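Mitochondrial dynamics protein MID49 (Mus musculus, PDB 4WOY) serves as a mitochondrial outer-membrane receptor that recruits the fission mediator Drp1 (DNM1L) to the organelle surface and regulates its GTPase activity. Local coordinates at residues T1-E4 with R5-F9; A8-K12 with H13-P17; R230-L233 with L234-I238. The protein carries 1 engineered substitution. All blocks are in the same frame, centred on the assembly; numbering follows the deposited sequence.

In the fold
All three contacts are local, made along a helix or, in contact 2, at its C-terminal end, and they lie on the same side of the chain's centre. Contacts 1 and 2 follow one another along helix 2-14, sharing Ala8 and Phe9, with centres about 11 Å apart. Contact 3 comes later in the chain, on helix 228-241, its centre about 13 Å from that of contact 1 and 10 Å from that of contact 2. Leu6, Leu7, Phe9 and Val14 of the first helix pack on the second, and Glu10 forms a salt bridge with Arg230. The first helix of this probably cytoplasmic, nucleotidyltransferase-like part is thereby pinned to a helix from the later, largely helical portion.

Contact 1: T1-E4 with R5-F9; sequences TFQE and RLLAF
Phe2 and Leu6 meet one turn apart at the start of helix 2-14, the first helix of this chain, in a classic i to i+4 helical pairing. The two side chains slant across each other: the CE2 corner of the Phe2 ring approaches Leu6 CD1 at 3.5 Å, the methyl lying obliquely to the ring. With CG of Phe2 anti to its backbone N (chi1 -175°), the ring leans outward and toward the next turn, where it also meets the ring of Phe329. One residue on, Gln3 and Leu7 repeat the spacing. A bend at chi2 (75°) brings Gln3 NE2 beside Leu7, 4.0 Å from CD2, while NE2 itself is hydrogen-bonded to Glu269 O. Backbone bonds hold both pairs in step: Leu6 N reaches Phe2 O at 2.9 Å, and Leu7 N reaches Gln3 O at 3.0 Å. Ala8 N binds Glu4 O in the same way. On the exposed side the Arg5 chain runs back past the first residue, its CG 3.6 Å from Thr1 O. Nearby, Thr1 OG1 gives a weak hydrogen bond to Glu4 OE1 at 3.4 Å.

Contact 2: A8-K12 with H13-P17; sequences AFERK and HVITP
Phe9 meets His13 through both backbone and ring. His13 N donates to Phe9 O at 2.7 Å. With CG of Phe9 placed opposite the backbone N (chi1 179°), its ring swings outward and toward His13. There His13 CB sits over one face of it, offset toward the rim and 4.2 Å from the ring centroid, a CH-pi contact. The imidazole itself is inclined at 49° to the phenyl plane, its ND1 3.5 Å from Phe9 CD1, so the pair is an oblique one. Val14 CG2 adds a second, glancing touch at 4.0 Å from Phe9 CE2. At Glu10 the helix widens into a pi-type turn near the C-terminal end of helix 2-14. Glu10 O accepts two backbone bonds: from Ile15 N, five residues ahead, at 2.9 Å and nearly straight, and from Val14 N at 3.0 Å, a donor lying 37° out of the carbonyl plane. The extended Glu10 side chain offers its CG to Ile15 CD1 at 3.9 Å, while its carboxylate goes on to a salt bridge with Arg230 of helix 228-241. Arg11 contributes mainly its backbone, CA touching the same Ile15 methyl. Lys12 turns its CB onto one face of the His13 imidazole, 3.9 Å from the ring centroid, in a second CH-pi contact; its amine leads away from the ring.

Contact 3: R230-L233 with L234-I238; sequences RLLL and LLCGI
Leu235 folds back over the preceding turn of helix 228-241, its CG coming within 3.3 Å of Leu231 O. The backbone bonds that set this spacing are those of a regular alpha-helix. Four run in succession: Leu234 N to Arg230 O at 3.1 Å, Leu235 N to Leu231 O at 3.0 Å, then Cys236 N to Leu232 O and Gly237 N to Leu233 O. The apolar contacts follow the same i to i+4 spacing. Leu231 and Leu235 are slanted against each other, with Leu231 CG 4.0 Å from Leu235 CD1. Leu231 has its CG beside its own carbonyl carbon (chi1 174°), which leans the branch toward the next turn; Leu235 takes the other setting, near its backbone N (chi1 -68°), and leans back. A neighbouring pair, Leu232 CD1 and Cys236 SG, lies 4.2 Å apart. Leu234 lays its CB 3.4 Å from Leu231 O. Charge is confined to Arg230, whose extended chain carries the guanidinium to acidic partners: besides its bridge to Glu10, NH2 pairs with Glu269. This is the largely buried helix on which helices 2-14, 250-261 and 272-288 pack, in a helical part of the chain that probably includes a Mab-21 HhH/H2TH-like region. Leu234 and Ile238 face helix 2-14, Leu231 and Ile238 meet Phe276 of helix 272-288, and Leu232, Leu235 and Cys236 lie against helix 250-261, while Leu233 touches Ala63 in a loop and Val14 of helix 2-14.

Contact 1: T1-E4 with R5-F9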
ATOM      1  N   THR A   1      30.350  -2.053 -17.051  1.00 54.29           N
ATOM      2  CA  THR A   1      29.388  -3.148 -17.006  1.00 59.67           C
ATOM      3  C   THR A   1      28.225  -2.830 -16.081  1.00 62.70           C
ATOM      4  O   THR A   1      28.258  -1.900 -15.250  1.00 60.97           O
ATOM      5  CB  THR A   1      29.985  -4.531 -16.559  1.00 70.08           C
ATOM      6  OG1 THR A   1      30.461  -4.466 -15.206  1.00 75.95           O
ATOM      7  CG2 THR A   1      31.077  -5.029 -17.506  1.00 74.60           C
ATOM      8  N   PHE A   2      27.190  -3.637 -16.264  1.00 70.99           N
ATOM      9  CA  PHE A   2      25.871  -3.399 -15.714  1.00 63.76           C
ATOM     10  C   PHE A   2      25.814  -3.353 -14.197  1.00 63.00           C
ATOM     11  O   PHE A   2      25.165  -2.481 -13.617  1.00 58.56           O
ATOM     12  CB  PHE A   2      24.932  -4.482 -16.221  1.00 62.31           C
ATOM     13  CG  PHE A   2      23.512  -4.277 -15.821  1.00 68.27           C
ATOM     14  CD1 PHE A   2      22.775  -3.251 -16.389  1.00 74.91           C
ATOM     15  CD2 PHE A   2      22.904  -5.085 -14.877  1.00 73.21           C
ATOM     16  CE1 PHE A   2      21.439  -3.049 -16.037  1.00 75.94           C
ATOM     17  CE2 PHE A   2      21.577  -4.876 -14.522  1.00 74.67           C
ATOM     18  CZ  PHE A   2      20.850  -3.859 -15.102  1.00 70.38           C
ATOM     19  N   GLN A   3      26.513  -4.288 -13.565  1.00 68.85           N
ATOM     20  CA  GLN A   3      26.464  -4.440 -12.121  1.00 61.83           C
ATOM     21  C   GLN A   3      26.891  -3.140 -11.434  1.00 57.25           C
ATOM     22  O   GLN A   3      26.258  -2.708 -10.469  1.00 51.72           O
ATOM     23  CB  GLN A   3      27.345  -5.613 -11.670  1.00 64.04           C
ATOM     24  CG  GLN A   3      27.349  -5.849 -10.165  1.00 59.93           C
ATOM     25  CD  GLN A   3      26.062  -6.514  -9.679  1.00 68.27           C
ATOM     26  OE1 GLN A   3      25.252  -6.978 -10.479  1.00 74.07           O
ATOM     27  NE2 GLN A   3      25.875  -6.566  -8.366  1.00 67.78           N
ATOM     28  N   GLU A   4      27.950  -2.512 -11.943  1.00 55.30           N
ATOM     29  CA  GLU A   4      28.485  -1.302 -11.333  1.00 50.69           C
ATOM     30  C   GLU A   4      27.477  -0.152 -11.400  1.00 51.23           C
ATOM     31  O   GLU A   4      27.226   0.536 -10.403  1.00 51.20           O
ATOM     32  CB  GLU A   4      29.779  -0.898 -12.020  1.00 49.13           C
ATOM     33  CG  GLU A   4      30.833  -1.982 -12.015  1.00 59.01           C
ATOM     34  CD  GLU A   4      32.056  -1.626 -12.844  1.00 59.79           C
ATOM     35  OE1 GLU A   4      32.626  -2.546 -13.467  1.00 64.56           O
ATOM     36  OE2 GLU A   4      32.424  -0.432 -12.910  1.00 62.69           O
ATOM     37  N   ARG A   5      26.877   0.030 -12.569  1.00 51.87           N
ATOM     38  CA  ARG A   5      25.919   1.116 -12.761  1.00 55.36           C
ATOM     39  C   ARG A   5      24.672   0.873 -11.933  1.00 51.92           C
ATOM     40  O   ARG A   5      24.013   1.803 -11.485  1.00 48.11           O
ATOM     41  CB  ARG A   5      25.560   1.279 -14.247  1.00 62.72           C
ATOM     42  CG  ARG A   5      26.782   1.351 -15.151  1.00 79.86           C
ATOM     43  CD  ARG A   5      26.609   2.287 -16.350  1.00 91.85           C
ATOM     44  NE  ARG A   5      27.572   1.949 -17.404  1.00106.66           N
ATOM     45  CZ  ARG A   5      27.427   2.240 -18.697  1.00113.79           C
ATOM     46  NH1 ARG A   5      26.352   2.895 -19.125  1.00112.31           N
ATOM     47  NH2 ARG A   5      28.367   1.872 -19.565  1.00116.85           N
ATOM     48  N   LEU A   6      24.340  -0.393 -11.746  1.00 51.34           N
ATOM     49  CA  LEU A   6      23.165  -0.740 -10.973  1.00 47.58           C
ATOM     50  C   LEU A   6      23.382  -0.376  -9.523  1.00 46.18           C
ATOM     51  O   LEU A   6      22.522   0.208  -8.894  1.00 44.91           O
ATOM     52  CB  LEU A   6      22.866  -2.230 -11.114  1.00 57.34           C
ATOM     53  CG  LEU A   6      21.596  -2.694 -10.412  1.00 57.50           C
ATOM     54  CD1 LEU A   6      20.831  -3.655 -11.313  1.00 57.12           C
ATOM     55  CD2 LEU A   6      21.929  -3.312  -9.058  1.00 57.62           C
ATOM     56  N   LEU A   7      24.557  -0.723  -9.009  1.00 61.75           N
ATOM     57  CA  LEU A   7      24.924  -0.426  -7.628  1.00 53.36           C
ATOM     58  C   LEU A   7      25.001   1.072  -7.428  1.00 51.04           C
ATOM     59  O   LEU A   7      24.592   1.591  -6.385  1.00 45.38           O
ATOM     60  CB  LEU A   7      26.254  -1.074  -7.271  1.00 47.95           C
ATOM     61  CG  LEU A   7      26.316  -2.604  -7.210  1.00 51.87           C
ATOM     62  CD1 LEU A   7      27.655  -3.055  -6.669  1.00 53.01           C
ATOM     63  CD2 LEU A   7      25.185  -3.193  -6.385  1.00 56.08           C
ATOM     64  N   ALA A   8      25.520   1.757  -8.445  1.00 53.05           N
ATOM     65  CA  ALA A   8      25.636   3.213  -8.419  1.00 55.97           C
ATOM     66  C   ALA A   8      24.256   3.894  -8.361  1.00 47.19           C
ATOM     67  O   ALA A   8      24.020   4.795  -7.551  1.00 40.88           O
ATOM     68  CB  ALA A   8      26.434   3.695  -9.641  1.00 54.59           C
ATOM     69  N   PHE A   9      23.337   3.441  -9.200  1.00 41.34           N
ATOM     70  CA  PHE A   9      21.969   3.956  -9.182  1.00 40.85           C
ATOM     71  C   PHE A   9      21.298   3.708  -7.830  1.00 40.49           C
ATOM     72  O   PHE A   9      20.636   4.595  -7.265  1.00 42.89           O
ATOM     73  CB  PHE A   9      21.154   3.322 -10.307  1.00 41.94           C
ATOM     74  CG  PHE A   9      19.734   3.778 -10.352  1.00 43.41           C
ATOM     75  CD1 PHE A   9      19.389   4.944 -11.022  1.00 46.88           C
ATOM     76  CD2 PHE A   9      18.737   3.039  -9.732  1.00 42.08           C
ATOM     77  CE1 PHE A   9      18.082   5.369 -11.077  1.00 50.46           C
ATOM     78  CE2 PHE A   9      17.429   3.456  -9.769  1.00 49.23           C
ATOM     79  CZ  PHE A   9      17.097   4.633 -10.447  1.00 54.12           C
TER

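Contact 2: A8-K12 with H13-P17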
ATOM      1  N   ALA A   8      25.520   1.757  -8.445  1.00 53.05           N
ATOM      2  CA  ALA A   8      25.636   3.213  -8.419  1.00 55.97           C
ATOM      3  C   ALA A   8      24.256   3.894  -8.361  1.00 47.19           C
ATOM      4  O   ALA A   8      24.020   4.795  -7.551  1.00 40.88           O
ATOM      5  CB  ALA A   8      26.434   3.695  -9.641  1.00 54.59           C
ATOM      6  N   PHE A   9      23.337   3.441  -9.200  1.00 41.34           N
ATOM      7  CA  PHE A   9      21.969   3.956  -9.182  1.00 40.85           C
ATOM      8  C   PHE A   9      21.298   3.708  -7.830  1.00 40.49           C
ATOM      9  O   PHE A   9      20.636   4.595  -7.265  1.00 42.89           O
ATOM     10  CB  PHE A   9      21.154   3.322 -10.307  1.00 41.94           C
ATOM     11  CG  PHE A   9      19.734   3.778 -10.352  1.00 43.41           C
ATOM     12  CD1 PHE A   9      19.389   4.944 -11.022  1.00 46.88           C
ATOM     13  CD2 PHE A   9      18.737   3.039  -9.732  1.00 42.08           C
ATOM     14  CE1 PHE A   9      18.082   5.369 -11.077  1.00 50.46           C
ATOM     15  CE2 PHE A   9      17.429   3.456  -9.769  1.00 49.23           C
ATOM     16  CZ  PHE A   9      17.097   4.633 -10.447  1.00 54.12           C
ATOM     17  N   GLU A  10      21.478   2.500  -7.314  1.00 43.62           N
ATOM     18  CA  GLU A  10      20.924   2.133  -6.021  1.00 44.99           C
ATOM     19  C   GLU A  10      21.484   3.096  -4.953  1.00 48.90           C
ATOM     20  O   GLU A  10      20.750   3.656  -4.123  1.00 50.02           O
ATOM     21  CB  GLU A  10      21.258   0.667  -5.719  1.00 43.16           C
ATOM     22  CG  GLU A  10      20.750   0.123  -4.388  1.00 48.40           C
ATOM     23  CD  GLU A  10      21.107  -1.343  -4.195  1.00 60.03           C
ATOM     24  OE1 GLU A  10      22.300  -1.654  -3.952  1.00 69.14           O
ATOM     25  OE2 GLU A  10      20.195  -2.187  -4.298  1.00 62.14           O
ATOM     26  N   ARG A  11      22.795   3.308  -5.020  1.00 42.48           N
ATOM     27  CA  ARG A  11      23.495   4.155  -4.073  1.00 42.34           C
ATOM     28  C   ARG A  11      22.904   5.568  -4.121  1.00 50.38           C
ATOM     29  O   ARG A  11      22.599   6.161  -3.091  1.00 59.95           O
ATOM     30  CB  ARG A  11      24.991   4.193  -4.423  1.00 42.21           C
ATOM     31  CG  ARG A  11      25.853   5.029  -3.504  1.00 45.85           C
ATOM     32  CD  ARG A  11      27.359   5.116  -3.927  1.00 51.25           C
ATOM     33  NE  ARG A  11      27.661   6.326  -4.696  1.00 58.96           N
ATOM     34  CZ  ARG A  11      28.012   6.381  -5.976  1.00 61.52           C
ATOM     35  NH1 ARG A  11      28.125   5.281  -6.711  1.00 57.16           N
ATOM     36  NH2 ARG A  11      28.254   7.562  -6.522  1.00 72.42           N
ATOM     37  N   LYS A  12      22.732   6.084  -5.334  1.00 50.38           N
ATOM     38  CA  LYS A  12      22.315   7.472  -5.554  1.00 52.09           C
ATOM     39  C   LYS A  12      20.807   7.749  -5.489  1.00 53.27           C
ATOM     40  O   LYS A  12      20.419   8.852  -5.125  1.00 58.90           O
ATOM     41  CB  LYS A  12      22.862   7.991  -6.896  1.00 50.23           C
ATOM     42  CG  LYS A  12      24.381   8.118  -6.946  1.00 53.22           C
ATOM     43  CD  LYS A  12      24.915   8.529  -8.315  1.00 59.92           C
ATOM     44  CE  LYS A  12      25.305   7.342  -9.171  1.00 59.46           C
ATOM     45  NZ  LYS A  12      26.262   7.736 -10.234  1.00 62.11           N
ATOM     46  N   HIS A  13      19.960   6.810  -5.914  1.00 49.82           N
ATOM     47  CA  HIS A  13      18.527   7.125  -6.028  1.00 49.42           C
ATOM     48  C   HIS A  13      17.599   6.173  -5.294  1.00 52.72           C
ATOM     49  O   HIS A  13      16.386   6.375  -5.279  1.00 62.55           O
ATOM     50  CB  HIS A  13      18.119   7.231  -7.504  1.00 42.65           C
ATOM     51  CG  HIS A  13      18.905   8.260  -8.251  1.00 50.79           C
ATOM     52  ND1 HIS A  13      19.854   7.930  -9.197  1.00 56.35           N
ATOM     53  CD2 HIS A  13      18.937   9.606  -8.139  1.00 49.21           C
ATOM     54  CE1 HIS A  13      20.414   9.034  -9.657  1.00 58.68           C
ATOM     55  NE2 HIS A  13      19.874  10.065  -9.033  1.00 54.98           N
ATOM     56  N   VAL A  14      18.143   5.107  -4.735  1.00 49.05           N
ATOM     57  CA  VAL A  14      17.305   4.219  -3.953  1.00 52.05           C
ATOM     58  C   VAL A  14      17.561   4.322  -2.447  1.00 56.04           C
ATOM     59  O   VAL A  14      16.643   4.577  -1.677  1.00 66.02           O
ATOM     60  CB  VAL A  14      17.477   2.757  -4.411  1.00 50.93           C
ATOM     61  CG1 VAL A  14      16.589   1.827  -3.593  1.00 55.91           C
ATOM     62  CG2 VAL A  14      17.157   2.647  -5.866  1.00 49.38           C
ATOM     63  N   ILE A  15      18.814   4.183  -2.036  1.00 57.88           N
ATOM     64  CA  ILE A  15      19.141   4.102  -0.609  1.00 60.23           C
ATOM     65  C   ILE A  15      18.909   5.428   0.104  1.00 61.95           C
ATOM     66  O   ILE A  15      19.289   6.479  -0.385  1.00 59.85           O
ATOM     67  CB  ILE A  15      20.591   3.614  -0.410  1.00 61.10           C
ATOM     68  CG1 ILE A  15      20.763   2.244  -1.081  1.00 67.32           C
ATOM     69  CG2 ILE A  15      20.933   3.497   1.066  1.00 54.91           C
ATOM     70  CD1 ILE A  15      22.203   1.753  -1.187  1.00 71.57           C
ATOM     71  N   THR A  16      18.242   5.365   1.252  1.00 61.43           N
ATOM     72  CA  THR A  16      17.859   6.561   2.010  1.00 56.64           C
ATOM     73  C   THR A  16      18.767   6.726   3.230  1.00 46.42           C
ATOM     74  O   THR A  16      18.974   5.784   3.990  1.00 45.22           O
ATOM     75  CB  THR A  16      16.369   6.479   2.492  1.00 53.64           C
ATOM     76  OG1 THR A  16      15.500   6.260   1.372  1.00 56.01           O
ATOM     77  CG2 THR A  16      15.956   7.742   3.222  1.00 49.34           C
ATOM     78  N   PRO A  17      19.304   7.933   3.424  1.00 52.94           N
ATOM     79  CA  PRO A  17      20.183   8.260   4.563  1.00 60.12           C
ATOM     80  C   PRO A  17      19.524   7.936   5.907  1.00 64.98           C
ATOM     81  O   PRO A  17      18.351   8.276   6.080  1.00 68.38           O
ATOM     82  CB  PRO A  17      20.412   9.768   4.400  1.00 57.91           C
ATOM     83  CG  PRO A  17      20.289  10.006   2.911  1.00 53.16           C
ATOM     84  CD  PRO A  17      19.202   9.041   2.452  1.00 47.82           C
TER

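Contact 3: R230-L233 with L234-I238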
ATOM      1  N   ARG A 230      15.413  -6.062  -2.058  1.00 41.15           N
ATOM      2  CA  ARG A 230      16.299  -5.047  -2.585  1.00 40.34           C
ATOM      3  C   ARG A 230      15.952  -4.758  -4.064  1.00 39.58           C
ATOM      4  O   ARG A 230      15.945  -3.598  -4.497  1.00 44.68           O
ATOM      5  CB  ARG A 230      17.744  -5.510  -2.401  1.00 45.63           C
ATOM      6  CG  ARG A 230      18.773  -4.617  -2.996  1.00 44.64           C
ATOM      7  CD  ARG A 230      20.072  -4.708  -2.210  1.00 46.39           C
ATOM      8  NE  ARG A 230      21.183  -4.286  -3.046  1.00 52.57           N
ATOM      9  CZ  ARG A 230      22.403  -4.779  -2.951  1.00 52.44           C
ATOM     10  NH1 ARG A 230      22.669  -5.706  -2.038  1.00 53.72           N
ATOM     11  NH2 ARG A 230      23.349  -4.340  -3.771  1.00 49.18           N
ATOM     12  N   LEU A 231      15.645  -5.811  -4.822  1.00 42.22           N
ATOM     13  CA  LEU A 231      15.253  -5.673  -6.223  1.00 43.95           C
ATOM     14  C   LEU A 231      13.917  -4.943  -6.375  1.00 37.79           C
ATOM     15  O   LEU A 231      13.719  -4.175  -7.319  1.00 41.95           O
ATOM     16  CB  LEU A 231      15.180  -7.046  -6.913  1.00 45.68           C
ATOM     17  CG  LEU A 231      14.622  -6.981  -8.347  1.00 42.71           C
ATOM     18  CD1 LEU A 231      15.559  -6.211  -9.253  1.00 38.12           C
ATOM     19  CD2 LEU A 231      14.336  -8.359  -8.937  1.00 45.08           C
ATOM     20  N   LEU A 232      12.987  -5.202  -5.467  1.00 34.71           N
ATOM     21  CA  LEU A 232      11.703  -4.519  -5.558  1.00 46.18           C
ATOM     22  C   LEU A 232      11.920  -2.996  -5.410  1.00 45.48           C
ATOM     23  O   LEU A 232      11.313  -2.202  -6.140  1.00 38.46           O
ATOM     24  CB  LEU A 232      10.704  -5.064  -4.518  1.00 36.28           C
ATOM     25  CG  LEU A 232       9.406  -4.285  -4.302  1.00 38.74           C
ATOM     26  CD1 LEU A 232       8.577  -4.176  -5.592  1.00 37.01           C
ATOM     27  CD2 LEU A 232       8.618  -4.956  -3.196  1.00 33.02           C
ATOM     28  N   LEU A 233      12.808  -2.603  -4.497  1.00 52.01           N
ATOM     29  CA  LEU A 233      13.093  -1.177  -4.272  1.00 49.99           C
ATOM     30  C   LEU A 233      13.753  -0.523  -5.487  1.00 38.31           C
ATOM     31  O   LEU A 233      13.429   0.609  -5.832  1.00 45.08           O
ATOM     32  CB  LEU A 233      13.965  -0.995  -3.036  1.00 38.87           C
ATOM     33  CG  LEU A 233      13.117  -1.082  -1.775  1.00 45.24           C
ATOM     34  CD1 LEU A 233      13.988  -1.239  -0.521  1.00 46.71           C
ATOM     35  CD2 LEU A 233      12.213   0.131  -1.668  1.00 43.73           C
ATOM     36  N   LEU A 234      14.649  -1.258  -6.139  1.00 35.10           N
ATOM     37  CA  LEU A 234      15.242  -0.826  -7.405  1.00 45.33           C
ATOM     38  C   LEU A 234      14.197  -0.572  -8.486  1.00 46.78           C
ATOM     39  O   LEU A 234      14.192   0.482  -9.141  1.00 48.79           O
ATOM     40  CB  LEU A 234      16.213  -1.875  -7.931  1.00 44.19           C
ATOM     41  CG  LEU A 234      17.638  -1.670  -7.482  1.00 58.79           C
ATOM     42  CD1 LEU A 234      18.425  -2.879  -7.887  1.00 64.94           C
ATOM     43  CD2 LEU A 234      18.176  -0.389  -8.113  1.00 59.60           C
ATOM     44  N   LEU A 235      13.335  -1.559  -8.688  1.00 38.86           N
ATOM     45  CA  LEU A 235      12.351  -1.466  -9.746  1.00 40.09           C
ATOM     46  C   LEU A 235      11.481  -0.267  -9.512  1.00 36.07           C
ATOM     47  O   LEU A 235      11.134   0.447 -10.451  1.00 39.70           O
ATOM     48  CB  LEU A 235      11.493  -2.730  -9.837  1.00 38.89           C
ATOM     49  CG  LEU A 235      12.236  -3.967 -10.298  1.00 36.29           C
ATOM     50  CD1 LEU A 235      11.423  -5.228  -9.991  1.00 36.13           C
ATOM     51  CD2 LEU A 235      12.559  -3.843 -11.766  1.00 34.13           C
ATOM     52  N   CYS A 236      11.141  -0.037  -8.248  1.00 36.13           N
ATOM     53  CA  CYS A 236      10.293   1.089  -7.897  1.00 35.25           C
ATOM     54  C   CYS A 236      10.977   2.403  -8.244  1.00 46.66           C
ATOM     55  O   CYS A 236      10.357   3.295  -8.837  1.00 48.52           O
ATOM     56  CB  CYS A 236       9.951   1.074  -6.405  1.00 41.46           C
ATOM     57  SG  CYS A 236       8.612  -0.016  -5.927  1.00 49.38           S
ATOM     58  N   GLY A 237      12.252   2.522  -7.869  1.00 53.87           N
ATOM     59  CA  GLY A 237      12.991   3.759  -8.072  1.00 48.70           C
ATOM     60  C   GLY A 237      13.135   4.134  -9.536  1.00 44.71           C
ATOM     61  O   GLY A 237      13.056   5.295  -9.913  1.00 44.90           O
ATOM     62  N   ILE A 238      13.317   3.126 -10.371  1.00 43.88           N
ATOM     63  CA  ILE A 238      13.446   3.334 -11.795  1.00 47.15           C
ATOM     64  C   ILE A 238      12.140   3.732 -12.442  1.00 50.29           C
ATOM     65  O   ILE A 238      12.108   4.629 -13.280  1.00 57.29           O
ATOM     66  CB  ILE A 238      13.999   2.077 -12.459  1.00 55.60           C
ATOM     67  CG1 ILE A 238      15.491   2.027 -12.174  1.00 59.79           C
ATOM     68  CG2 ILE A 238      13.782   2.109 -13.943  1.00 68.13           C
ATOM     69  CD1 ILE A 238      16.169   0.939 -12.825  1.00 72.89           C
TER